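Local coordinates for protein beta-N-acetylhexosaminidase (PDB 5BU9) that probably hydrolyses terminal non-reducing N-acetyl-D-hexosamine residues of N-acetyl-beta-D-hexosaminides, as a glycoside hydrolase of family 3, at residues 39-44 with 295-300; 76-81 with 85-90; 115-120 with 168-173; 152-157 with 182-187; 230-235 with 268-273. All blocks are in the same frame, centred on the assembly; numbering follows the deposited sequence.

Interaction 1 of 5, residues 39-44 with 295-300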
# COMPACT_ATOMS: atom_id res chain seq x y z
N ASN A 39 5.67 -3.00 10.64
CA ASN A 39 4.57 -2.18 10.18
C ASN A 39 3.27 -2.95 10.31
O ASN A 39 3.28 -4.17 10.19
CB ASN A 39 4.77 -1.75 8.73
CG ASN A 39 6.16 -1.22 8.46
OD1 ASN A 39 6.51 -0.12 8.87
ND2 ASN A 39 6.97 -2.02 7.77
N VAL A 40 2.16 -2.24 10.54
CA VAL A 40 0.87 -2.87 10.66
C VAL A 40 -0.19 -2.18 9.81
O VAL A 40 -0.03 -1.04 9.36
CB VAL A 40 0.41 -2.94 12.12
CG1 VAL A 40 1.36 -3.80 12.93
CG2 VAL A 40 0.36 -1.56 12.71
N PHE A 41 -1.27 -2.90 9.59
CA PHE A 41 -2.34 -2.45 8.75
C PHE A 41 -3.65 -2.82 9.44
O PHE A 41 -3.85 -3.96 9.80
CB PHE A 41 -2.26 -3.10 7.36
CG PHE A 41 -3.46 -2.87 6.53
CD1 PHE A 41 -3.60 -1.71 5.79
CD2 PHE A 41 -4.49 -3.81 6.50
CE1 PHE A 41 -4.75 -1.49 5.02
CE2 PHE A 41 -5.63 -3.61 5.73
CZ PHE A 41 -5.76 -2.43 4.99
N LEU A 42 -4.55 -1.86 9.60
CA LEU A 42 -5.87 -2.16 10.20
C LEU A 42 -6.89 -2.52 9.12
O LEU A 42 -7.19 -1.69 8.25
CB LEU A 42 -6.36 -0.97 11.03
CG LEU A 42 -5.85 -0.94 12.47
CD1 LEU A 42 -4.39 -0.68 12.55
CD2 LEU A 42 -6.61 0.11 13.27
N ALA A 43 -7.43 -3.75 9.18
CA ALA A 43 -8.22 -4.32 8.09
C ALA A 43 -9.70 -4.38 8.42
O ALA A 43 -10.07 -4.28 9.58
CB ALA A 43 -7.74 -5.72 7.75
N GLY A 44 -10.52 -4.58 7.40
CA GLY A 44 -11.96 -4.77 7.56
C GLY A 44 -12.81 -3.52 7.47
O GLY A 44 -12.53 -2.64 6.66
N ILE A 295 8.02 -2.93 0.93
CA ILE A 295 7.11 -3.46 1.96
C ILE A 295 6.12 -4.46 1.35
O ILE A 295 5.38 -4.14 0.41
CB ILE A 295 6.37 -2.31 2.70
CG1 ILE A 295 7.35 -1.43 3.49
CG2 ILE A 295 5.25 -2.89 3.61
CD1 ILE A 295 6.67 -0.19 4.20
N VAL A 296 6.13 -5.68 1.87
CA VAL A 296 5.23 -6.73 1.44
C VAL A 296 4.00 -6.68 2.34
O VAL A 296 4.09 -6.85 3.57
CB VAL A 296 5.91 -8.10 1.51
CG1 VAL A 296 4.96 -9.21 1.06
CG2 VAL A 296 7.21 -8.08 0.65
N LEU A 297 2.84 -6.40 1.74
CA LEU A 297 1.61 -6.25 2.50
C LEU A 297 1.00 -7.63 2.75
O LEU A 297 0.73 -8.36 1.81
CB LEU A 297 0.65 -5.34 1.75
CG LEU A 297 -0.71 -5.09 2.43
CD1 LEU A 297 -0.52 -4.44 3.77
CD2 LEU A 297 -1.62 -4.27 1.53
N VAL A 298 0.83 -8.00 4.02
CA VAL A 298 0.22 -9.29 4.39
C VAL A 298 -1.00 -8.99 5.28
O VAL A 298 -0.93 -9.15 6.49
CB VAL A 298 1.25 -10.22 5.08
CG1 VAL A 298 0.72 -11.62 5.23
CG2 VAL A 298 2.54 -10.25 4.28
N SER A 299 -2.10 -8.54 4.68
CA SER A 299 -3.22 -7.96 5.43
C SER A 299 -4.37 -8.93 5.67
O SER A 299 -4.71 -9.23 6.81
CB SER A 299 -3.74 -6.72 4.71
OG SER A 299 -3.92 -6.99 3.31
N ALA A 300 -4.97 -9.43 4.58
CA ALA A 300 -6.18 -10.25 4.68
C ALA A 300 -5.91 -11.47 5.56
O ALA A 300 -6.71 -11.79 6.43
CB ALA A 300 -6.68 -10.70 3.24

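Interaction 2 of 5, residues 76-81 with 85-90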
# COMPACT_ATOMS: atom_id res chain seq x y z
N VAL A 76 1.66 2.69 10.70
CA VAL A 76 0.32 2.20 11.02
C VAL A 76 -0.60 2.67 9.91
O VAL A 76 -0.90 3.86 9.79
CB VAL A 76 -0.17 2.72 12.39
CG1 VAL A 76 -1.45 2.04 12.73
CG2 VAL A 76 0.88 2.50 13.47
N ALA A 77 -1.02 1.73 9.08
CA ALA A 77 -1.75 2.05 7.87
C ALA A 77 -3.16 1.55 7.97
O ALA A 77 -3.43 0.61 8.72
CB ALA A 77 -1.07 1.39 6.66
N THR A 78 -4.05 2.15 7.19
CA THR A 78 -5.35 1.51 6.92
C THR A 78 -5.79 1.93 5.52
O THR A 78 -5.11 2.71 4.85
CB THR A 78 -6.43 1.86 8.00
OG1 THR A 78 -7.60 1.08 7.75
CG2 THR A 78 -6.82 3.31 7.93
N ASP A 79 -6.91 1.37 5.08
CA ASP A 79 -7.54 1.74 3.80
C ASP A 79 -8.61 2.80 3.99
O ASP A 79 -9.79 2.43 4.19
CB ASP A 79 -8.21 0.53 3.13
CG ASP A 79 -7.26 -0.31 2.29
OD1 ASP A 79 -6.07 0.06 2.12
OD2 ASP A 79 -7.72 -1.35 1.78
N GLN A 80 -8.24 4.09 3.91
CA GLN A 80 -9.24 5.14 4.12
C GLN A 80 -9.37 5.97 2.83
O GLN A 80 -8.95 7.10 2.78
CB GLN A 80 -8.88 6.03 5.32
CG GLN A 80 -10.06 6.88 5.89
CD GLN A 80 -10.97 6.11 6.86
OE1 GLN A 80 -11.10 4.90 6.76
NE2 GLN A 80 -11.59 6.82 7.82
N GLU A 81 -9.92 5.37 1.78
CA GLU A 81 -10.11 6.07 0.49
C GLU A 81 -11.35 6.93 0.53
O GLU A 81 -11.36 8.03 -0.03
CB GLU A 81 -10.24 5.08 -0.69
CG GLU A 81 -9.04 4.16 -0.93
CD GLU A 81 -9.35 3.04 -1.92
OE1 GLU A 81 -10.23 3.20 -2.79
OE2 GLU A 81 -8.74 1.97 -1.80
N VAL A 85 -14.63 2.12 0.18
CA VAL A 85 -13.42 1.69 0.89
C VAL A 85 -13.07 2.67 2.01
O VAL A 85 -12.31 3.64 1.83
CB VAL A 85 -12.21 1.51 -0.08
CG1 VAL A 85 -10.96 1.03 0.69
CG2 VAL A 85 -12.53 0.50 -1.22
N GLN A 86 -13.66 2.44 3.17
CA GLN A 86 -13.38 3.28 4.32
C GLN A 86 -13.36 2.34 5.52
O GLN A 86 -14.41 1.96 6.04
CB GLN A 86 -14.43 4.40 4.50
CG GLN A 86 -14.06 5.39 5.64
CD GLN A 86 -15.10 6.47 5.88
OE1 GLN A 86 -15.82 6.86 4.97
NE2 GLN A 86 -15.16 6.96 7.12
N VAL A 87 -12.17 1.92 5.94
CA VAL A 87 -12.10 0.92 6.99
C VAL A 87 -12.58 1.53 8.31
O VAL A 87 -13.24 0.87 9.10
CB VAL A 87 -10.68 0.35 7.14
CG1 VAL A 87 -10.60 -0.46 8.45
CG2 VAL A 87 -10.28 -0.50 5.91
N LEU A 88 -12.24 2.79 8.55
CA LEU A 88 -12.49 3.39 9.86
C LEU A 88 -13.68 4.33 9.80
O LEU A 88 -13.65 5.39 9.13
CB LEU A 88 -11.24 4.10 10.37
CG LEU A 88 -10.04 3.15 10.59
CD1 LEU A 88 -8.79 3.91 11.01
CD2 LEU A 88 -10.38 2.04 11.61
N ARG A 89 -14.72 3.96 10.52
CA ARG A 89 -15.98 4.68 10.48
C ARG A 89 -16.49 4.82 11.90
O ARG A 89 -15.96 4.18 12.80
CB ARG A 89 -16.99 3.94 9.59
CG ARG A 89 -17.93 4.86 8.81
CD ARG A 89 -19.07 4.09 8.19
NE ARG A 89 -18.58 2.94 7.44
CZ ARG A 89 -18.10 3.01 6.20
NH1 ARG A 89 -17.68 1.90 5.57
NH2 ARG A 89 -18.06 4.20 5.59
N GLY A 90 -17.51 5.66 12.12
CA GLY A 90 -18.13 5.74 13.42
C GLY A 90 -17.82 7.03 14.16
O GLY A 90 -17.44 8.01 13.53

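Interaction 3 of 5, residues 115-120 with 168-173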
# COMPACT_ATOMS: atom_id res chain seq x y z
N THR A 115 -7.81 17.19 4.69
CA THR A 115 -7.09 17.60 5.89
C THR A 115 -7.89 17.16 7.12
O THR A 115 -7.35 16.64 8.11
CB THR A 115 -6.88 19.12 5.92
OG1 THR A 115 -6.18 19.52 4.75
CG2 THR A 115 -6.10 19.53 7.17
N THR A 116 -9.20 17.37 7.06
CA THR A 116 -10.09 16.95 8.11
C THR A 116 -10.03 15.43 8.27
O THR A 116 -9.84 14.94 9.38
CB THR A 116 -11.52 17.39 7.81
OG1 THR A 116 -11.54 18.81 7.64
CG2 THR A 116 -12.47 16.99 8.94
N TRP A 117 -10.16 14.70 7.16
CA TRP A 117 -10.16 13.22 7.19
C TRP A 117 -8.85 12.71 7.77
O TRP A 117 -8.82 11.79 8.59
CB TRP A 117 -10.37 12.63 5.79
CG TRP A 117 -11.63 13.10 5.20
CD1 TRP A 117 -12.74 13.52 5.87
CD2 TRP A 117 -11.93 13.24 3.80
NE1 TRP A 117 -13.72 13.91 4.99
CE2 TRP A 117 -13.24 13.75 3.71
CE3 TRP A 117 -11.23 12.99 2.63
CZ2 TRP A 117 -13.87 13.99 2.48
CZ3 TRP A 117 -11.84 13.24 1.41
CH2 TRP A 117 -13.14 13.74 1.35
N GLY A 118 -7.76 13.33 7.35
CA GLY A 118 -6.45 13.01 7.89
C GLY A 118 -6.30 13.22 9.38
O GLY A 118 -5.67 12.39 10.05
N ALA A 119 -6.88 14.31 9.90
CA ALA A 119 -6.79 14.65 11.33
C ALA A 119 -7.46 13.55 12.19
O ALA A 119 -6.99 13.21 13.28
CB ALA A 119 -7.43 16.02 11.60
N GLU A 120 -8.56 13.01 11.66
CA GLU A 120 -9.28 11.93 12.31
C GLU A 120 -8.41 10.68 12.30
O GLU A 120 -8.29 10.00 13.30
CB GLU A 120 -10.62 11.68 11.61
CG GLU A 120 -11.52 12.92 11.51
CD GLU A 120 -12.67 12.75 10.52
OE1 GLU A 120 -12.66 11.75 9.76
OE2 GLU A 120 -13.58 13.61 10.48
N ASN A 168 -3.70 14.41 -5.82
CA ASN A 168 -2.60 15.18 -5.23
C ASN A 168 -3.13 16.15 -4.17
O ASN A 168 -2.43 16.47 -3.20
CB ASN A 168 -1.81 15.96 -6.30
CG ASN A 168 -0.92 15.06 -7.12
OD1 ASN A 168 -0.69 13.91 -6.75
ND2 ASN A 168 -0.42 15.59 -8.24
N ALA A 169 -4.36 16.61 -4.37
CA ALA A 169 -5.01 17.49 -3.42
C ALA A 169 -5.27 16.66 -2.16
O ALA A 169 -4.97 17.10 -1.05
CB ALA A 169 -6.29 18.02 -3.98
N PHE A 170 -5.77 15.45 -2.36
CA PHE A 170 -6.10 14.53 -1.25
C PHE A 170 -4.82 14.25 -0.46
O PHE A 170 -4.81 14.37 0.75
CB PHE A 170 -6.75 13.25 -1.83
CG PHE A 170 -7.04 12.14 -0.82
CD1 PHE A 170 -6.04 11.24 -0.44
CD2 PHE A 170 -8.33 11.92 -0.36
CE1 PHE A 170 -6.31 10.20 0.43
CE2 PHE A 170 -8.61 10.87 0.49
CZ PHE A 170 -7.59 10.00 0.90
N SER A 171 -3.74 13.92 -1.16
CA SER A 171 -2.46 13.64 -0.53
C SER A 171 -1.99 14.85 0.28
O SER A 171 -1.57 14.70 1.43
CB SER A 171 -1.39 13.27 -1.59
OG SER A 171 -1.62 12.00 -2.17
N ALA A 172 -2.09 16.03 -0.31
CA ALA A 172 -1.63 17.26 0.35
C ALA A 172 -2.34 17.51 1.70
O ALA A 172 -1.69 17.87 2.68
CB ALA A 172 -1.80 18.44 -0.57
N GLY A 173 -3.66 17.31 1.75
CA GLY A 173 -4.40 17.51 2.99
C GLY A 173 -4.07 16.45 4.03
O GLY A 173 -4.00 16.70 5.23

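Interaction 4 of 5, residues 152-157 with 182-187. With GOL (glycerol), chain C.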
# COMPACT_ATOMS: atom_id res chain seq x y z
N PHE A 152 -16.60 0.19 -8.19
CA PHE A 152 -16.76 0.67 -6.83
C PHE A 152 -16.61 2.18 -6.70
O PHE A 152 -16.57 2.70 -5.58
CB PHE A 152 -15.72 0.00 -5.92
CG PHE A 152 -16.00 -1.45 -5.63
CD1 PHE A 152 -17.10 -1.82 -4.84
CD2 PHE A 152 -15.14 -2.45 -6.11
CE1 PHE A 152 -17.35 -3.16 -4.56
CE2 PHE A 152 -15.38 -3.79 -5.84
CZ PHE A 152 -16.49 -4.16 -5.05
N HIS A 153 -16.50 2.88 -7.83
CA HIS A 153 -16.36 4.35 -7.85
C HIS A 153 -15.12 4.82 -7.08
O HIS A 153 -15.17 5.85 -6.41
CB HIS A 153 -17.61 5.03 -7.27
CG HIS A 153 -18.90 4.47 -7.81
ND1 HIS A 153 -19.15 4.35 -9.16
CD2 HIS A 153 -19.98 3.95 -7.19
CE1 HIS A 153 -20.33 3.80 -9.35
NE2 HIS A 153 -20.86 3.54 -8.16
N ARG A 154 -14.02 4.07 -7.18
CA ARG A 154 -12.79 4.40 -6.46
C ARG A 154 -11.82 5.26 -7.26
O ARG A 154 -10.79 5.65 -6.73
CB ARG A 154 -12.07 3.14 -6.02
CG ARG A 154 -12.89 2.30 -5.08
CD ARG A 154 -12.24 0.92 -4.99
NE ARG A 154 -10.93 0.93 -4.34
CZ ARG A 154 -10.09 -0.11 -4.34
NH1 ARG A 154 -10.41 -1.23 -4.98
NH2 ARG A 154 -8.92 -0.04 -3.72
N GLU A 155 -12.18 5.55 -8.51
CA GLU A 155 -11.39 6.41 -9.40
C GLU A 155 -11.81 7.86 -9.17
O GLU A 155 -12.96 8.12 -8.82
CB GLU A 155 -11.57 6.02 -10.90
CG GLU A 155 -12.90 6.55 -11.59
CD GLU A 155 -14.11 5.65 -11.32
OE1 GLU A 155 -14.00 4.74 -10.46
OE2 GLU A 155 -15.17 5.84 -11.94
N PHE A 156 -10.88 8.79 -9.37
CA PHE A 156 -11.18 10.22 -9.26
C PHE A 156 -11.73 10.76 -10.58
O PHE A 156 -12.36 11.81 -10.61
CB PHE A 156 -9.93 11.02 -8.85
CG PHE A 156 -9.58 10.93 -7.38
CD1 PHE A 156 -10.26 11.70 -6.44
CD2 PHE A 156 -8.54 10.11 -6.94
CE1 PHE A 156 -9.93 11.65 -5.09
CE2 PHE A 156 -8.21 10.04 -5.60
CZ PHE A 156 -8.90 10.81 -4.67
N GLY A 157 -11.52 10.03 -11.66
CA GLY A 157 -11.90 10.49 -12.99
C GLY A 157 -11.28 9.63 -14.10
O GLY A 157 -10.81 8.52 -13.85
N VAL A 182 -0.14 6.55 0.12
CA VAL A 182 0.42 5.58 -0.81
C VAL A 182 -0.36 5.64 -2.11
O VAL A 182 -1.51 5.26 -2.13
CB VAL A 182 0.35 4.19 -0.22
CG1 VAL A 182 0.97 3.17 -1.19
CG2 VAL A 182 1.05 4.17 1.17
N ILE A 183 0.23 6.13 -3.20
CA ILE A 183 -0.57 6.19 -4.43
C ILE A 183 -0.65 4.77 -5.00
O ILE A 183 0.31 4.00 -4.92
CB ILE A 183 0.01 7.22 -5.44
CG1 ILE A 183 1.45 6.92 -5.79
CG2 ILE A 183 -0.06 8.63 -4.85
CD1 ILE A 183 1.93 7.76 -6.94
N LYS A 184 -1.82 4.38 -5.52
CA LYS A 184 -2.05 2.98 -5.92
C LYS A 184 -2.99 2.94 -7.15
O LYS A 184 -3.73 3.91 -7.36
CB LYS A 184 -2.61 2.21 -4.74
CG LYS A 184 -4.01 2.66 -4.27
CD LYS A 184 -4.34 1.90 -2.99
CE LYS A 184 -5.80 2.01 -2.63
NZ LYS A 184 -6.12 1.36 -1.29
N HIS A 185 -2.96 1.90 -7.98
CA HIS A 185 -2.06 0.75 -7.91
C HIS A 185 -1.22 0.68 -9.19
O HIS A 185 -1.74 0.36 -10.25
CB HIS A 185 -2.84 -0.58 -7.78
CG HIS A 185 -3.99 -0.54 -6.82
ND1 HIS A 185 -5.13 0.21 -7.05
CD2 HIS A 185 -4.19 -1.19 -5.65
CE1 HIS A 185 -5.97 0.03 -6.05
NE2 HIS A 185 -5.44 -0.82 -5.19
N PHE A 186 0.07 0.95 -9.07
CA PHE A 186 0.94 1.08 -10.23
C PHE A 186 1.13 -0.26 -10.93
O PHE A 186 1.35 -1.28 -10.28
CB PHE A 186 2.30 1.65 -9.78
CG PHE A 186 3.19 2.02 -10.89
CD1 PHE A 186 3.16 3.30 -11.40
CD2 PHE A 186 4.06 1.10 -11.42
CE1 PHE A 186 3.99 3.68 -12.44
CE2 PHE A 186 4.91 1.47 -12.49
CZ PHE A 186 4.86 2.75 -12.99
N PRO A 187 1.06 -0.28 -12.27
CA PRO A 187 0.97 0.86 -13.20
C PRO A 187 -0.45 1.30 -13.58
O PRO A 187 -0.61 2.14 -14.48
CB PRO A 187 1.71 0.34 -14.45
CG PRO A 187 1.40 -1.16 -14.45
CD PRO A 187 1.34 -1.56 -12.96
C1 GOL C . -5.71 -3.68 0.13
O1 GOL C . -5.93 -4.78 -0.75
C2 GOL C . -5.83 -2.35 -0.65
O2 GOL C . -4.81 -1.42 -0.29
C3 GOL C . -5.88 -2.59 -2.16
O3 GOL C . -6.29 -1.40 -2.79

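Interaction 5 of 5, residues 230-235 with 268-273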
# COMPACT_ATOMS: atom_id res chain seq x y z
N THR A 230 2.06 -1.25 -5.80
CA THR A 230 2.01 -1.96 -7.08
C THR A 230 0.81 -2.93 -7.14
O THR A 230 0.39 -3.50 -6.12
CB THR A 230 3.30 -2.76 -7.31
OG1 THR A 230 3.50 -3.61 -6.18
CG2 THR A 230 4.55 -1.82 -7.51
N SER A 231 0.28 -3.06 -8.36
CA SER A 231 -0.71 -4.04 -8.81
C SER A 231 -0.15 -5.46 -8.93
O SER A 231 1.05 -5.62 -9.18
CB SER A 231 -1.21 -3.59 -10.18
OG SER A 231 -2.02 -4.54 -10.82
N THR A 232 -1.00 -6.49 -8.82
CA THR A 232 -0.53 -7.85 -9.10
C THR A 232 -1.03 -8.36 -10.45
O THR A 232 -0.76 -9.48 -10.82
CB THR A 232 -0.95 -8.87 -8.04
OG1 THR A 232 -2.36 -8.83 -7.90
CG2 THR A 232 -0.29 -8.58 -6.69
N ALA A 233 -1.73 -7.52 -11.20
CA ALA A 233 -2.17 -7.86 -12.55
C ALA A 233 -0.98 -8.12 -13.46
O ALA A 233 0.12 -7.62 -13.21
CB ALA A 233 -3.05 -6.74 -13.11
N VAL A 234 -1.18 -8.89 -14.53
CA VAL A 234 -0.14 -9.08 -15.53
C VAL A 234 -0.39 -8.08 -16.65
O VAL A 234 -1.50 -8.02 -17.17
CB VAL A 234 -0.11 -10.51 -16.06
CG1 VAL A 234 0.93 -10.59 -17.12
CG2 VAL A 234 0.22 -11.50 -14.93
N TYR A 235 0.62 -7.27 -16.99
CA TYR A 235 0.45 -6.20 -17.99
C TYR A 235 1.09 -6.60 -19.31
O TYR A 235 2.29 -6.42 -19.49
CB TYR A 235 1.04 -4.86 -17.48
CG TYR A 235 0.21 -4.31 -16.34
CD1 TYR A 235 0.36 -4.81 -15.05
CD2 TYR A 235 -0.79 -3.36 -16.58
CE1 TYR A 235 -0.47 -4.36 -13.99
CE2 TYR A 235 -1.62 -2.90 -15.53
CZ TYR A 235 -1.44 -3.40 -14.25
OH TYR A 235 -2.22 -2.93 -13.23
N ASP A 268 0.47 -4.67 -3.32
CA ASP A 268 -0.92 -4.94 -3.00
C ASP A 268 -0.91 -6.16 -2.01
O ASP A 268 0.11 -6.85 -1.87
CB ASP A 268 -1.71 -5.22 -4.28
CG ASP A 268 -3.23 -5.22 -4.08
OD1 ASP A 268 -3.72 -5.11 -2.93
OD2 ASP A 268 -3.95 -5.38 -5.09
N ASP A 269 -1.98 -6.39 -1.28
CA ASP A 269 -2.01 -7.55 -0.40
C ASP A 269 -1.66 -8.83 -1.15
O ASP A 269 -2.30 -9.12 -2.14
CB ASP A 269 -3.40 -7.76 0.21
CG ASP A 269 -3.50 -9.12 0.85
OD1 ASP A 269 -2.83 -9.31 1.89
OD2 ASP A 269 -4.16 -10.02 0.26
N VAL A 270 -0.66 -9.60 -0.70
CA VAL A 270 -0.34 -10.85 -1.39
C VAL A 270 -0.75 -12.07 -0.55
O VAL A 270 -0.48 -13.21 -0.93
CB VAL A 270 1.15 -10.93 -1.75
CG1 VAL A 270 1.48 -9.87 -2.81
CG2 VAL A 270 2.03 -10.77 -0.47
N SER A 271 -1.35 -11.82 0.60
CA SER A 271 -1.67 -12.90 1.55
C SER A 271 -2.78 -13.82 1.04
O SER A 271 -2.65 -15.03 1.16
CB SER A 271 -2.04 -12.33 2.94
OG SER A 271 -3.35 -11.80 3.01
N ALA A 272 -3.88 -13.27 0.50
CA ALA A 272 -5.01 -14.12 0.11
C ALA A 272 -5.53 -13.86 -1.32
O ALA A 272 -6.33 -14.64 -1.84
CB ALA A 272 -6.15 -13.98 1.13
N ALA A 273 -5.09 -12.77 -1.93
CA ALA A 273 -5.47 -12.44 -3.30
C ALA A 273 -5.24 -13.62 -4.26
O ALA A 273 -4.10 -14.14 -4.37
CB ALA A 273 -4.68 -11.21 -3.77
O HOH W 1 -3.58 -6.04 -7.65

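Interaction 1 of 5, residues 39-44 with 295-300
The F41 ring meets the methylene of S299 through its CD2 side, with CD2 3.5 Å from S299 CB and CE2 slightly farther. Its CG stands anti to the backbone N (chi1 169°), which carries the ring out from the strand toward residues 295-300. S299 offers CB rather than its hydroxyl: OG sits between the backbone N and the carbonyl carbon (chi1 47°), turned off the ring and within 2.9 Å of D269 OD1, a probable hydrogen bond. Two residues before S299, the methyl CD1 of L297 reaches F41 CB at 4.2 Å, an apolar touch. F41 and L297 lie on the inner side of the TIM-barrel sheet, with S299 just past the end of strand 296-298. Strands 39-43 and 296-298 do not pair with each other; each runs parallel to strand 15-20, which lies between them, and their touching parts diverge by 36°. The contact is therefore made by inward side chains reaching past the intervening strand, whose M16 touches N39, F41, I295 and L297 alike. Near the start of both segments N39 crosses I295 at about a right angle, ND2 lying 4.0 Å from the methyl CD1. This is a polar group resting on an apolar one, and the buried amide finds its bonds in other places: OD1 accepts from K337 NZ, while ND2 donates to the carbonyl of F15. The F41 ring also packs on D79 and L130, and the side chain of L297 lies about 4 Å from a bound glycerol.

Interaction 2 of 5, residues 76-81 with 85-90
Q80 faces Q86 across the hairpin as an antiparallel non-hydrogen-bonded pair, CA to CA 4.5 Å. From CB its chain runs to a CG anti to the backbone N, then bends (chi2 83°) so that the amide folds over the backbone of residues 86-88. CD lies 3.4 Å from Q86 CG, and the two amide planes are inclined by 74°. OE1 accepts from L88 N (3.0 Å) on a lone pair in the carbonyl plane, while NE2 donates to L88 O (2.8 Å), also in plane, so both ends of the amide grip one residue's backbone. L88 O takes a second bond from Q86 NE2, whose own amide is held further by S94 O and I96 N. Replacing Q80 by an alanine would probably leave L88 N without its acceptor and let the backbone there shift. V87 N donates to D79 O (3.0 Å), and V85 lies against the E81 carboxylate, CG1 3.5 Å from OE2, itself salt-bridged to K184 and R154. Strand 75-82 is a barrel strand beside 39-43 and 128-129; its hairpin partner 85-86 folds back, and Q80 and L88 both reach L121 of helix 107-123, while L88 touches T53 of helix 50-61.

Interaction 3 of 5, residues 115-120 with 168-173
Two helices of the outer layer of the TIM barrel, 107-123 and 160-176, come together here through T115 against G173 and W117 against F170. The closer point is a glycine contact. T115 and G173 approach to 4.0 Å between CA atoms, near enough for the backbones themselves to touch: T115 CA points its hydrogen at G173 O, a CA-H...O contact of 3.3 Å with an angle of 157° at the hydrogen. The hydroxyl OG1 of T115 rests 3.2 Å from G173 CA, while its polar partner is Q111 O one helical turn back. A CB on G173 would fall only 2.8 Å from T115 N, a clash, so a side chain could hardly fit with the helices this close. Helix 107-123 has a glycine of its own on this side, G118, where a CB would point toward the partner helix. The carbonyl of T115 is also engaged, accepting from S177 OG just beyond helix 160-176. From this close point the helices are spanned on one side by large rings. W117 and F170 cross at about a right angle, and the phenyl atom CE2 lies near the plane of the indole, at the edge of its six-membered ring. F170 has CG anti to its backbone N (chi1 175°), and this swings the ring across to W117. Q102 of helix 99-102 touches both rings, and W117 packs further on S94, I96 and L110. The aromatic approach is one of van der Waals contact, 4.0 Å from W117 CE3 to F170 CE2, with CZ3 of the indole almost as near the same phenyl carbon.

Interaction 4 of 5, residues 152-157 with 182-187
R154 meets K184 and H185 beside a bound glycerol; K184 and H185 open the K-H-F-P sequence of family 3 glycoside hydrolases, at the C-terminal end of barrel strand 180-186. The tight part centres on one glycerol hydroxyl. H185 NE2 lies 2.6 Å from glycerol O3. R154 NH2 donates to O3 at 3.1 Å, and K184 NZ donates to both O3 and O2. Direct protein contact is looser: NH2 of R154 stands 3.8 Å from H185 CE1 at the imidazole edge, the guanidinium and ring planes 88° apart. R154 comes from a loop and is partly exposed; the whole contact buries only 81 Å². Both cationic ends, R154 NH2 and K184 NZ 4.0 Å apart, are salt-bridged to E81 OE2, which probably offsets their charge; K184 NZ also donates to L130 O. H185 is fixed at its other nitrogen, where ND1 bonds D135 OD2; an alanine here would probably leave that aspartate without its mate and O3 without its shortest bond. The glycerol, probably from the crystallisation liquor, also bonds D79 and D268, consistent with a pocket at the barrel mouth, where TIM-barrel active sites lie. Across the cis peptide, K184 CG sits 3.7 Å above the centre of the H185 ring.

Interaction 5 of 5, residues 230-235 with 268-273
D268 turns its CB toward T230 and T232, so that the carbonyl O of T230 lies 3.3 Å from D268 CB. The same carbonyl accepts a weak hydrogen bond from D268 N, bent to 132°. With CG anti to the backbone N (chi1 -168°), the carboxylate is carried on past T230 to a water, which donates to OD2 at 2.7 Å and in turn accepts from T232 N. T232 presents its methyl: CG2 faces D268 CB at 4.4 Å and V270 CG1 at much the same distance, a light apolar touch beside the water bridge. Both segments leave the C-terminal ends of neighbouring parallel barrel strands, 227-230 and 264-267, and the two loops lie side by side at the barrel mouth, where D268 OD1 bonds the bound glycerol. Each loop is shaped by its own side chains. In an ST turn S231 OG accepts from A233 N, and it donates to Y235 OH, lying at the edge of the tyrosine ring in its plane; that phenol is also bonded to G188 O. D269 forms an Asx turn instead, OD1 accepting from S271 N above the carboxylate plane and from S271 OG on its syn lone pair. Its OD2 receives A272 N almost straight, at 174°, and OD1 also accepts from S299 N, just after strand 296-298.

Interactions 2, 4 and 5 gather at the mouth of one TIM barrel and interaction 1 runs up its interior, while interaction 3 lies in the outer helical layer, its centre about 26 Å from that of interaction 5. Interactions 1 and 2 share adjoining strands, L42 O meeting T78 OG1 at 2.8 Å. The junction of interactions 2 and 4 is ionic: E81 OE2 lies 2.7 Å from K184 NZ and 2.8 Å from R154 NH2. F186 O approaches S231 N at 2.8 Å, joining interaction 4 to interaction 5, and L297 O approaches V270 N at 3.1 Å, joining interaction 1 to interaction 5. A single glycerol in the pocket bonds D79, K184, H185, R154 and D268, thus drawing on interactions 2, 4 and 5.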